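Local coordinates for WbbZ protein (Klebsiella pneumoniae subsp. pneumoniae NTUH-K2044, PDB 6X1L), which is of unknown function but belongs to the polysaccharide pyruvyl transferase family, and so probably acts in making or modifying a cell-surface polysaccharide, at residues L13-Y18 with K98-P103; G31-G36 with R207-C212; Y43-F46 with A50-Y53; M150-D155 with Y257-R262; L233-L236 with E240-F243. One frame throughout, in Å; residues are numbered along the deposited sequence.

From the N terminus, helix 6-21 opens interaction 1, which closes at strand 98-104 of the six-stranded parallel sheet. Helix 33-48 opens interaction 2 inside that span, but interaction 2 closes only at helix 203-218, so the two cross. Interaction 3 is a short closure at the far end of helix 33-48 and lies within both loops. Interaction 4 starts in the linker after the first sheet, crosses interaction 2, and ends at helix 250-259, enclosing interaction 5, the return of a beta-alpha-beta unit in the four-stranded sheet. Direct touches chain the set together: Leu15 on Phe45, Arg207 to Asp44 by a salt bridge, a probable hydrogen bond from Asp155 N to Asp44 OD2, and Leu259 on Ser235.

Interaction 1: residues L13-Y18 with K98-P103; sequences LLLKSY and KVIIMP
Ile100 places CG1 anti to its carbonyl carbon (chi1 -63°) and continues extended (chi2 -180°), which sends CD1 straight out from strand 98-104 to the ring of Tyr18. Met102 instead folds its chain at both chi2 and chi3, curling the selenomethionine SE and CE back to Leu15. The evidence is in the distances: Ile100 CD1 lies 3.6 Å from Tyr18 CD2 and 3.9 Å from Tyr18 CE2, an oblique approach to the ring. One turn back along the helix, Leu15 CD1 touches Met102 CE at 3.7 Å and Met102 SE at 3.9 Å, whereas its other methyl, CD2, stands 4.3 Å from Ile100 CD1. The axes of segments 13-18 and 98-102 run nearly antiparallel, at 156°. This strand is an inner member of the six-stranded parallel sheet, and Phe123 and Ile70 on the strands beside it help to enclose Ile100 and Met102. All three cross-contacts are between apolar groups; between these two segments the attraction is dispersion and the exclusion of water, so side-chain shape rather than bond direction probably sets the fit.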
# COMPACT_ATOMS: atom_id res chain seq x y z
N LEU A 13 -19.67 -3.72 -24.94
CA LEU A 13 -21.05 -3.95 -25.37
C LEU A 13 -21.64 -5.19 -24.72
O LEU A 13 -22.81 -5.21 -24.33
CB LEU A 13 -21.10 -4.07 -26.90
CG LEU A 13 -20.65 -2.83 -27.68
CD1 LEU A 13 -20.48 -3.14 -29.15
CD2 LEU A 13 -21.64 -1.69 -27.48
N LEU A 14 -20.83 -6.24 -24.58
CA LEU A 14 -21.32 -7.49 -24.02
C LEU A 14 -21.75 -7.32 -22.57
O LEU A 14 -22.85 -7.73 -22.19
CB LEU A 14 -20.23 -8.56 -24.14
CG LEU A 14 -20.62 -10.03 -24.01
CD1 LEU A 14 -21.68 -10.42 -25.03
CD2 LEU A 14 -19.38 -10.86 -24.18
N LEU A 15 -20.90 -6.72 -21.73
CA LEU A 15 -21.29 -6.55 -20.34
C LEU A 15 -22.44 -5.56 -20.20
O LEU A 15 -23.31 -5.75 -19.34
CB LEU A 15 -20.09 -6.12 -19.50
CG LEU A 15 -19.33 -7.33 -18.96
CD1 LEU A 15 -17.95 -6.96 -18.47
CD2 LEU A 15 -20.11 -8.00 -17.84
N LYS A 16 -22.48 -4.53 -21.04
CA LYS A 16 -23.64 -3.64 -21.04
C LYS A 16 -24.91 -4.38 -21.44
O LYS A 16 -26.00 -4.07 -20.94
CB LYS A 16 -23.39 -2.45 -21.96
CG LYS A 16 -22.31 -1.51 -21.45
CD LYS A 16 -22.49 -0.09 -21.97
CE LYS A 16 -21.80 0.11 -23.30
NZ LYS A 16 -21.69 1.56 -23.63
N SER A 17 -24.80 -5.37 -22.33
CA SER A 17 -25.96 -6.15 -22.72
C SER A 17 -26.49 -6.98 -21.55
O SER A 17 -27.70 -7.03 -21.32
CB SER A 17 -25.61 -7.06 -23.90
OG SER A 17 -26.72 -7.87 -24.25
N TYR A 18 -25.58 -7.60 -20.78
CA TYR A 18 -26.00 -8.34 -19.60
C TYR A 18 -26.62 -7.43 -18.55
O TYR A 18 -27.51 -7.85 -17.81
CB TYR A 18 -24.82 -9.09 -19.00
CG TYR A 18 -24.21 -10.14 -19.89
CD1 TYR A 18 -25.00 -11.03 -20.60
CD2 TYR A 18 -22.83 -10.25 -20.01
CE1 TYR A 18 -24.43 -11.99 -21.41
CE2 TYR A 18 -22.26 -11.21 -20.81
CZ TYR A 18 -23.06 -12.07 -21.51
OH TYR A 18 -22.47 -13.02 -22.31
N LYS A 98 -26.57 -16.70 -13.60
CA LYS A 98 -25.34 -16.98 -14.34
C LYS A 98 -24.16 -16.58 -13.47
O LYS A 98 -24.29 -15.79 -12.53
CB LYS A 98 -25.27 -16.20 -15.66
CG LYS A 98 -26.33 -16.56 -16.68
CD LYS A 98 -26.13 -17.97 -17.20
CE LYS A 98 -27.13 -18.30 -18.28
NZ LYS A 98 -26.98 -19.70 -18.74
N VAL A 99 -23.00 -17.14 -13.79
CA VAL A 99 -21.74 -16.72 -13.19
C VAL A 99 -20.82 -16.28 -14.32
O VAL A 99 -20.47 -17.08 -15.20
CB VAL A 99 -21.09 -17.83 -12.36
CG1 VAL A 99 -19.64 -17.48 -12.05
CG2 VAL A 99 -21.86 -18.03 -11.06
N ILE A 100 -20.46 -15.00 -14.32
CA ILE A 100 -19.56 -14.43 -15.31
C ILE A 100 -18.17 -14.36 -14.71
O ILE A 100 -17.95 -13.67 -13.71
CB ILE A 100 -20.03 -13.04 -15.77
CG1 ILE A 100 -21.40 -13.13 -16.45
CG2 ILE A 100 -19.01 -12.42 -16.70
CD1 ILE A 100 -21.92 -11.80 -16.93
N ILE A 101 -17.23 -15.08 -15.31
CA ILE A 101 -15.84 -15.06 -14.87
C ILE A 101 -15.11 -14.01 -15.70
O ILE A 101 -14.92 -14.18 -16.90
CB ILE A 101 -15.19 -16.44 -15.01
CG1 ILE A 101 -15.90 -17.45 -14.10
CG2 ILE A 101 -13.70 -16.36 -14.67
CD1 ILE A 101 -15.29 -18.84 -14.12
N MSE A 102 -14.72 -12.92 -15.05
CA MSE A 102 -14.00 -11.84 -15.72
C MSE A 102 -12.63 -12.35 -16.20
O MSE A 102 -12.18 -13.39 -15.72
CB MSE A 102 -13.87 -10.64 -14.77
CG MSE A 102 -15.23 -10.06 -14.37
SE MSE A 102 -16.25 -9.30 -15.88
CE MSE A 102 -15.50 -7.49 -15.79
N PRO A 103 -11.99 -11.65 -17.17
CA PRO A 103 -10.80 -12.21 -17.85
C PRO A 103 -9.80 -12.89 -16.93
O PRO A 103 -9.17 -12.24 -16.09
CB PRO A 103 -10.19 -10.98 -18.52
CG PRO A 103 -11.37 -10.15 -18.87
CD PRO A 103 -12.35 -10.33 -17.73

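Interaction 2: residues G31-G36 with R207-C212; sequences GNAGDG and RNSTRC
Direct contacts come first. Ala33 CB packs against Ser209 OG at 3.9 Å, and at Gly36 the main chain itself is the surface, with Gly36 O lying 3.4 Å from Thr210 OG1. The hydrogen bonds of these two oxygens go to other residues: Gly36 O is bonded to the Ser40 hydroxyl, and Thr210 OG1 to Ala206 O and Ser40 OG.

The polar link is made by one water. It donates to Ala33 O at 2.8 Å and to Thr210 OG1 at 3.1 Å, and is hydrogen-bonded to Ser209 OG at 2.7 Å. Ser209 reaches it by holding OG anti to the backbone N (chi1 171°), while Thr210 holds OG1 anti to the carbonyl carbon (chi1 -57°); the two hydroxyls of consecutive residues thereby converge on one point.

The segment 31-36 is the start of helix 33-48, which follows strand 23-27 of the six-stranded sheet, and Asn32 and Asp35 form a capping box there. The side-chain bonds here are weak: Asn32 OD1 caps Gly34 N at 2.8 Å, and Asn32 N reaches Asp35 OD2 at 3.3 Å.

Charged groups act along the flank. The CB of Arg207 points away from segment 31-36, and its NH2 forms salt bridges with Asp44 and Glu47, farther down helix 33-48. On helix 203-218, Arg211 NH1 donates to Asn208 OD1 from above the carbonyl plane, 48° out of it. Asn208 and Ser209 in turn pack on Arg211 and Cys212 of the second subunit.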
# COMPACT_ATOMS: atom_id res chain seq x y z
N GLY A 31 -6.27 -11.78 -3.27
CA GLY A 31 -4.89 -12.09 -3.60
C GLY A 31 -3.98 -10.94 -3.23
O GLY A 31 -4.30 -10.12 -2.38
N ASN A 32 -2.83 -10.90 -3.91
CA ASN A 32 -1.80 -9.91 -3.61
C ASN A 32 -2.14 -8.59 -4.30
O ASN A 32 -3.23 -8.40 -4.84
CB ASN A 32 -0.42 -10.45 -3.99
CG ASN A 32 -0.28 -10.79 -5.46
OD1 ASN A 32 -0.81 -10.09 -6.33
ND2 ASN A 32 0.45 -11.85 -5.75
N ALA A 33 -1.19 -7.65 -4.29
CA ALA A 33 -1.44 -6.33 -4.84
C ALA A 33 -1.63 -6.35 -6.35
O ALA A 33 -2.22 -5.42 -6.90
CB ALA A 33 -0.29 -5.38 -4.46
N GLY A 34 -1.12 -7.38 -7.03
CA GLY A 34 -1.49 -7.58 -8.42
C GLY A 34 -2.99 -7.73 -8.60
O GLY A 34 -3.58 -7.16 -9.51
N ASP A 35 -3.62 -8.48 -7.70
CA ASP A 35 -5.07 -8.63 -7.74
C ASP A 35 -5.79 -7.34 -7.38
O ASP A 35 -6.94 -7.15 -7.79
CB ASP A 35 -5.49 -9.76 -6.81
CG ASP A 35 -5.09 -11.12 -7.36
OD1 ASP A 35 -5.61 -11.49 -8.44
OD2 ASP A 35 -4.23 -11.79 -6.75
N GLY A 36 -5.14 -6.44 -6.63
CA GLY A 36 -5.71 -5.12 -6.43
C GLY A 36 -5.70 -4.28 -7.69
O GLY A 36 -6.57 -3.42 -7.87
N ARG A 207 -7.54 1.06 -5.38
CA ARG A 207 -6.93 2.10 -6.21
C ARG A 207 -5.69 2.69 -5.54
O ARG A 207 -4.69 2.98 -6.22
CB ARG A 207 -7.95 3.19 -6.53
CG ARG A 207 -8.97 2.76 -7.60
CD ARG A 207 -9.56 3.97 -8.30
NE ARG A 207 -10.54 3.61 -9.32
CZ ARG A 207 -11.85 3.58 -9.11
NH1 ARG A 207 -12.34 3.88 -7.92
NH2 ARG A 207 -12.68 3.25 -10.10
N ASN A 208 -5.71 2.85 -4.22
CA ASN A 208 -4.56 3.45 -3.55
C ASN A 208 -3.40 2.46 -3.45
O ASN A 208 -2.24 2.86 -3.58
CB ASN A 208 -4.97 3.98 -2.18
CG ASN A 208 -5.77 5.26 -2.29
OD1 ASN A 208 -5.48 6.12 -3.13
ND2 ASN A 208 -6.78 5.40 -1.46
N SER A 209 -3.69 1.17 -3.24
CA SER A 209 -2.63 0.17 -3.35
C SER A 209 -2.02 0.18 -4.74
O SER A 209 -0.80 0.02 -4.90
CB SER A 209 -3.17 -1.22 -3.02
OG SER A 209 -2.21 -2.21 -3.32
N THR A 210 -2.84 0.36 -5.78
CA THR A 210 -2.32 0.40 -7.14
C THR A 210 -1.49 1.66 -7.37
O THR A 210 -0.48 1.63 -8.09
CB THR A 210 -3.47 0.29 -8.14
OG1 THR A 210 -4.20 -0.92 -7.89
CG2 THR A 210 -2.96 0.27 -9.56
N ARG A 211 -1.90 2.78 -6.77
CA ARG A 211 -1.08 3.98 -6.82
C ARG A 211 0.30 3.73 -6.22
O ARG A 211 1.32 4.14 -6.79
CB ARG A 211 -1.78 5.13 -6.10
CG ARG A 211 -2.95 5.70 -6.88
CD ARG A 211 -3.54 6.96 -6.24
NE ARG A 211 -4.63 7.48 -7.06
CZ ARG A 211 -5.92 7.24 -6.83
NH1 ARG A 211 -6.29 6.50 -5.79
NH2 ARG A 211 -6.84 7.74 -7.64
N CYS A 212 0.35 3.03 -5.08
CA CYS A 212 1.63 2.70 -4.45
C CYS A 212 2.56 1.97 -5.42
O CYS A 212 3.71 2.37 -5.61
CB CYS A 212 1.40 1.86 -3.20
SG CYS A 212 0.74 2.77 -1.79
O HOH W 1 -2.90 -2.85 -5.89

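Interaction 3: residues Y43-F46 with A50-Y53; sequences YDFF and ALTY
Phe46 meets segment 50-53 from CB as far as CE2. CB begins against the main chain, 3.5 Å from Leu51 O. At the ring the two sides part: CD1 comes within 4.0 Å of Leu51 CB, while CD2 touches Tyr53 CD1 at 3.5 Å. Farther out, CE2 lies over one face of the Tyr53 ring, offset toward its rim, and CE1 reaches the edge of the neighbouring Phe45 ring, in its plane. The Phe46 and Tyr53 rings meet obliquely, planes at 41° and centroids 5.1 Å apart.

This is the last part of helix 33-48, closed by a Schellman motif. Ala50, with positive phi, is the C-prime residue, Ala50 N pairs with Glu47 O, and Leu51 N donates to Phe46 O at 2.8 Å with an N-H...O angle of 161°. The turn brings the chain back into strand 53-55, completing the beta-alpha-beta crossover from strand 23-27.

Tyr53 has CG between the backbone N and the carbonyl carbon (chi1 65°), which swings its ring back over the helix. Its hydroxyl OH then lies 3.2 Å from Tyr43 CE1, so Tyr43, Phe46 and Tyr53 make an aromatic cluster. The Tyr43 hydroxyl itself is bonded to Trp200 O. On the other flank of Phe46, Leu51 CD1 presses on Phe45 CE2 at 3.6 Å.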
# COMPACT_ATOMS: atom_id res chain seq x y z
N TYR A 43 -13.09 -1.53 -11.45
CA TYR A 43 -13.90 -0.41 -11.01
C TYR A 43 -13.88 0.72 -12.03
O TYR A 43 -14.91 1.36 -12.28
CB TYR A 43 -13.42 0.08 -9.63
CG TYR A 43 -13.61 -0.97 -8.55
CD1 TYR A 43 -14.83 -1.61 -8.40
CD2 TYR A 43 -12.57 -1.33 -7.72
CE1 TYR A 43 -15.02 -2.58 -7.43
CE2 TYR A 43 -12.74 -2.30 -6.74
CZ TYR A 43 -13.96 -2.92 -6.60
OH TYR A 43 -14.14 -3.88 -5.63
N ASP A 44 -12.72 0.96 -12.65
CA ASP A 44 -12.66 1.93 -13.74
C ASP A 44 -13.55 1.50 -14.90
O ASP A 44 -14.22 2.33 -15.52
CB ASP A 44 -11.21 2.08 -14.22
CG ASP A 44 -10.29 2.66 -13.15
OD1 ASP A 44 -10.80 3.06 -12.09
OD2 ASP A 44 -9.07 2.71 -13.37
N PHE A 45 -13.58 0.20 -15.19
CA PHE A 45 -14.40 -0.31 -16.28
C PHE A 45 -15.89 -0.14 -16.00
O PHE A 45 -16.65 0.26 -16.89
CB PHE A 45 -14.06 -1.78 -16.53
CG PHE A 45 -14.99 -2.46 -17.50
CD1 PHE A 45 -14.80 -2.35 -18.86
CD2 PHE A 45 -16.05 -3.22 -17.03
CE1 PHE A 45 -15.65 -2.98 -19.75
CE2 PHE A 45 -16.91 -3.85 -17.92
CZ PHE A 45 -16.70 -3.73 -19.27
N PHE A 46 -16.32 -0.43 -14.77
CA PHE A 46 -17.73 -0.24 -14.41
C PHE A 46 -18.14 1.22 -14.52
O PHE A 46 -19.20 1.53 -15.07
CB PHE A 46 -17.98 -0.75 -12.99
CG PHE A 46 -17.92 -2.25 -12.86
CD1 PHE A 46 -18.14 -3.06 -13.96
CD2 PHE A 46 -17.65 -2.83 -11.63
CE1 PHE A 46 -18.09 -4.44 -13.83
CE2 PHE A 46 -17.59 -4.21 -11.50
CZ PHE A 46 -17.82 -5.01 -12.61
N ALA A 50 -20.97 3.01 -17.16
CA ALA A 50 -22.19 3.24 -16.38
C ALA A 50 -22.78 1.94 -15.84
O ALA A 50 -24.00 1.79 -15.75
CB ALA A 50 -23.24 4.00 -17.20
N LEU A 51 -21.93 0.98 -15.49
CA LEU A 51 -22.39 -0.32 -15.01
C LEU A 51 -22.46 -0.28 -13.49
O LEU A 51 -21.43 -0.26 -12.81
CB LEU A 51 -21.45 -1.43 -15.49
CG LEU A 51 -21.34 -1.59 -17.00
CD1 LEU A 51 -20.28 -2.62 -17.34
CD2 LEU A 51 -22.68 -1.99 -17.59
N THR A 52 -23.68 -0.28 -12.96
CA THR A 52 -23.86 -0.35 -11.52
C THR A 52 -23.80 -1.80 -11.05
O THR A 52 -24.10 -2.73 -11.80
CB THR A 52 -25.19 0.28 -11.10
OG1 THR A 52 -26.27 -0.43 -11.72
CG2 THR A 52 -25.24 1.74 -11.53
N TYR A 53 -23.40 -1.98 -9.79
CA TYR A 53 -23.26 -3.30 -9.22
C TYR A 53 -23.54 -3.22 -7.73
O TYR A 53 -23.56 -2.14 -7.14
CB TYR A 53 -21.85 -3.88 -9.46
CG TYR A 53 -20.75 -3.10 -8.77
CD1 TYR A 53 -20.19 -1.97 -9.37
CD2 TYR A 53 -20.25 -3.50 -7.53
CE1 TYR A 53 -19.18 -1.26 -8.74
CE2 TYR A 53 -19.24 -2.78 -6.90
CZ TYR A 53 -18.71 -1.67 -7.51
OH TYR A 53 -17.71 -0.96 -6.90

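Interaction 4: residues M150-D155 with Y257-R262; sequences MAFYLD and YSLFNR
Phe152 points the far end of its ring at Ser258 and Leu259, and the two receive it differently. Leu259 CD2 comes in at the ring edge, near the ring plane, 3.8 Å from Phe152 CZ and 3.9 Å from Phe152 CE1; the two side chains cross at about a right angle. Ser258 meets the ring obliquely instead. Its CB is 3.5 Å from Phe152 CZ and 3.6 Å from Phe152 CE2, so the methylene and not the hydroxyl makes the closest approach.

Phe152 keeps CG anti to its carbonyl carbon (chi1 -65°), which extends the ring outward from a short 3-10 segment, 150-153. A turn of it is marked by the backbone bond of Leu154 N to Ala151 O, 3.0 Å. It lies in the connection that follows strand 144-146, an edge strand of the six-stranded sheet within this chain, and leads on to strand 167-172 of the four-stranded one. Ser258 and Leu259 are near the C-terminal end of helix 250-259, in a wider pi-type turn. The contact therefore ties the connection between the two parallel sheets to a helix of the second half.

Ser258 OG, 3.9 Å from Phe152 CE2, has its polar partner in Asp148 OD1, which probably helps to fix the hydroxyl beside the ring. Phe152 also packs on Ile232 of helix 228-236 and on Tyr263, while Leu259 CD2 lies against Ser235.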
# COMPACT_ATOMS: atom_id res chain seq x y z
N MSE A 150 -7.95 -7.45 -17.25
CA MSE A 150 -8.63 -6.20 -16.90
C MSE A 150 -7.67 -5.02 -16.73
O MSE A 150 -8.02 -3.88 -17.06
CB MSE A 150 -9.44 -6.37 -15.61
CG MSE A 150 -10.64 -7.29 -15.71
SE MSE A 150 -11.91 -6.77 -17.10
CE MSE A 150 -12.49 -5.05 -16.39
N ALA A 151 -6.45 -5.29 -16.25
CA ALA A 151 -5.52 -4.21 -15.95
C ALA A 151 -5.20 -3.36 -17.18
O ALA A 151 -4.82 -2.19 -17.03
CB ALA A 151 -4.22 -4.76 -15.36
N PHE A 152 -5.38 -3.89 -18.39
CA PHE A 152 -5.19 -3.03 -19.55
C PHE A 152 -6.29 -1.97 -19.66
O PHE A 152 -6.11 -0.99 -20.38
CB PHE A 152 -5.09 -3.88 -20.82
CG PHE A 152 -3.88 -4.78 -20.83
CD1 PHE A 152 -2.65 -4.29 -21.26
CD2 PHE A 152 -3.96 -6.08 -20.37
CE1 PHE A 152 -1.52 -5.10 -21.25
CE2 PHE A 152 -2.84 -6.89 -20.36
CZ PHE A 152 -1.62 -6.40 -20.80
N TYR A 153 -7.39 -2.13 -18.92
CA TYR A 153 -8.44 -1.12 -18.84
C TYR A 153 -8.15 -0.04 -17.80
O TYR A 153 -9.00 0.84 -17.61
CB TYR A 153 -9.79 -1.76 -18.49
CG TYR A 153 -10.54 -2.33 -19.68
CD1 TYR A 153 -11.40 -1.53 -20.42
CD2 TYR A 153 -10.40 -3.66 -20.05
CE1 TYR A 153 -12.10 -2.04 -21.50
CE2 TYR A 153 -11.09 -4.18 -21.13
CZ TYR A 153 -11.94 -3.36 -21.85
OH TYR A 153 -12.62 -3.87 -22.93
N LEU A 154 -7.00 -0.08 -17.14
CA LEU A 154 -6.72 0.87 -16.06
C LEU A 154 -6.69 2.29 -16.59
O LEU A 154 -5.99 2.59 -17.56
CB LEU A 154 -5.39 0.52 -15.39
CG LEU A 154 -5.05 1.20 -14.07
CD1 LEU A 154 -5.93 0.69 -12.95
CD2 LEU A 154 -3.58 0.97 -13.75
N ASP A 155 -7.47 3.18 -15.96
CA ASP A 155 -7.48 4.60 -16.30
C ASP A 155 -6.22 5.24 -15.71
O ASP A 155 -6.24 5.92 -14.68
CB ASP A 155 -8.75 5.26 -15.78
CG ASP A 155 -8.88 6.71 -16.23
OD1 ASP A 155 -8.07 7.15 -17.07
OD2 ASP A 155 -9.79 7.40 -15.72
N TYR A 257 -0.23 -13.02 -25.66
CA TYR A 257 -1.51 -12.50 -26.13
C TYR A 257 -1.60 -10.98 -26.05
O TYR A 257 -2.19 -10.35 -26.94
CB TYR A 257 -2.66 -13.11 -25.32
CG TYR A 257 -4.02 -12.68 -25.83
CD1 TYR A 257 -4.52 -13.16 -27.04
CD2 TYR A 257 -4.79 -11.79 -25.11
CE1 TYR A 257 -5.76 -12.77 -27.51
CE2 TYR A 257 -6.03 -11.39 -25.57
CZ TYR A 257 -6.51 -11.88 -26.76
OH TYR A 257 -7.74 -11.48 -27.22
N SER A 258 -1.03 -10.36 -25.01
CA SER A 258 -1.30 -8.97 -24.70
C SER A 258 -0.09 -8.05 -24.76
O SER A 258 -0.25 -6.87 -25.06
CB SER A 258 -1.93 -8.85 -23.30
OG SER A 258 -3.20 -9.47 -23.25
N LEU A 259 1.11 -8.55 -24.46
CA LEU A 259 2.29 -7.69 -24.38
C LEU A 259 3.17 -7.75 -25.62
O LEU A 259 3.83 -6.76 -25.93
CB LEU A 259 3.12 -8.05 -23.15
CG LEU A 259 2.43 -7.80 -21.80
CD1 LEU A 259 3.28 -8.32 -20.65
CD2 LEU A 259 2.13 -6.32 -21.62
N PHE A 260 3.19 -8.88 -26.32
CA PHE A 260 3.98 -9.00 -27.53
C PHE A 260 3.55 -7.97 -28.57
O PHE A 260 2.35 -7.81 -28.83
CB PHE A 260 3.86 -10.41 -28.10
CG PHE A 260 4.61 -10.62 -29.38
CD1 PHE A 260 5.95 -10.95 -29.36
CD2 PHE A 260 3.98 -10.48 -30.61
CE1 PHE A 260 6.65 -11.14 -30.53
CE2 PHE A 260 4.67 -10.66 -31.78
CZ PHE A 260 6.01 -10.99 -31.75
N ASN A 261 4.52 -7.28 -29.15
CA ASN A 261 4.32 -6.31 -30.23
C ASN A 261 3.54 -5.07 -29.79
O ASN A 261 3.87 -3.96 -30.20
CB ASN A 261 3.62 -6.97 -31.43
N ARG A 262 2.50 -5.25 -28.97
CA ARG A 262 1.73 -4.10 -28.51
C ARG A 262 2.56 -3.20 -27.60
O ARG A 262 2.31 -1.99 -27.53
CB ARG A 262 0.47 -4.57 -27.78

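Interaction 5: residues L233-L236 with E240-F243; sequences LASL and EVNF
A beta-alpha-beta unit, strand 220-225 to helix 228-236 to strand 240-243, closes here, where Ala234 on the last turns of the helix meets Val241 of the returning strand. The unit belongs to the four-stranded parallel sheet, and strand 240-243 is an inner member of it. Backbone bonds show this: Glu240 and Asn242 pair with Val223 on one neighbour, and Val241 pairs on the other side with Lys265 and Cys267, just before and within strand 266-268.

The helix lies close to the strand at this point, with Ala234 CA 6.7 Å from Val241 CA. Consistent with this, the helix presents only the Ala234 methyl here: both CB atoms point across the interface, and Ala234 CB meets Val241 CG2 at 3.5 Å. The valine torsion decides which branch does this. With CG1 anti to the backbone N (chi1 -177°), CG2 is the methyl turned to the helix, and a single carbon makes all the closest contacts. It also lies 3.9 Å from Ala234 C and 4.0 Å from Ser235 N, so it sits against the helix backbone itself.

Ala234 also touches Val223 of the same sheet, and Leu233 packs on Met213, Ile214 and Leu217 of helix 203-218. Ser235 keeps its hydroxyl beside the backbone N (chi1 -66°), where OG bonds to Ala231 O one turn earlier and to Thr266 OG1 on the next strand. That same OG passes Val241 CG2 at 4.2 Å.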
# COMPACT_ATOMS: atom_id res chain seq x y z
N LEU A 233 1.88 -3.23 -15.32
CA LEU A 233 1.94 -1.83 -14.91
C LEU A 233 3.12 -1.12 -15.56
O LEU A 233 2.98 -0.03 -16.12
CB LEU A 233 2.03 -1.73 -13.39
CG LEU A 233 0.78 -1.96 -12.55
CD1 LEU A 233 1.11 -1.79 -11.08
CD2 LEU A 233 -0.34 -1.01 -12.97
N ALA A 234 4.31 -1.73 -15.49
CA ALA A 234 5.48 -1.12 -16.11
C ALA A 234 5.31 -0.99 -17.61
O ALA A 234 5.81 -0.02 -18.20
CB ALA A 234 6.72 -1.95 -15.77
N SER A 235 4.62 -1.93 -18.25
CA SER A 235 4.35 -1.83 -19.69
C SER A 235 3.43 -0.65 -19.99
O SER A 235 3.65 0.08 -20.96
CB SER A 235 3.74 -3.13 -20.22
OG SER A 235 4.67 -4.20 -20.14
N LEU A 236 2.38 -0.47 -19.18
CA LEU A 236 1.53 0.70 -19.32
C LEU A 236 2.32 1.99 -19.14
O LEU A 236 2.03 3.00 -19.79
CB LEU A 236 0.39 0.65 -18.30
CG LEU A 236 -0.58 -0.52 -18.40
CD1 LEU A 236 -1.68 -0.40 -17.36
CD2 LEU A 236 -1.18 -0.60 -19.80
N GLU A 240 11.12 0.05 -19.89
CA GLU A 240 11.85 -1.10 -20.40
C GLU A 240 11.67 -2.24 -19.40
O GLU A 240 12.08 -2.13 -18.24
CB GLU A 240 13.32 -0.74 -20.58
CG GLU A 240 14.18 -1.87 -21.09
CD GLU A 240 15.61 -1.43 -21.34
OE1 GLU A 240 15.83 -0.21 -21.48
OE2 GLU A 240 16.50 -2.30 -21.39
N VAL A 241 11.04 -3.33 -19.85
CA VAL A 241 10.57 -4.39 -18.95
C VAL A 241 11.19 -5.71 -19.37
O VAL A 241 11.11 -6.10 -20.54
CB VAL A 241 9.04 -4.48 -18.95
CG1 VAL A 241 8.57 -5.55 -17.97
CG2 VAL A 241 8.43 -3.13 -18.63
N ASN A 242 11.79 -6.41 -18.41
CA ASN A 242 12.35 -7.75 -18.60
C ASN A 242 11.49 -8.71 -17.79
O ASN A 242 11.61 -8.78 -16.56
CB ASN A 242 13.81 -7.79 -18.19
CG ASN A 242 14.68 -6.89 -19.04
OD1 ASN A 242 14.64 -6.95 -20.26
ND2 ASN A 242 15.46 -6.03 -18.38
N PHE A 243 10.62 -9.44 -18.48
CA PHE A 243 9.60 -10.28 -17.86
C PHE A 243 10.07 -11.73 -17.85
O PHE A 243 10.49 -12.26 -18.89
CB PHE A 243 8.29 -10.14 -18.63
CG PHE A 243 7.08 -10.65 -17.89
CD1 PHE A 243 7.12 -10.88 -16.53
CD2 PHE A 243 5.90 -10.90 -18.58
CE1 PHE A 243 6.00 -11.35 -15.86
CE2 PHE A 243 4.79 -11.37 -17.92
CZ PHE A 243 4.83 -11.59 -16.56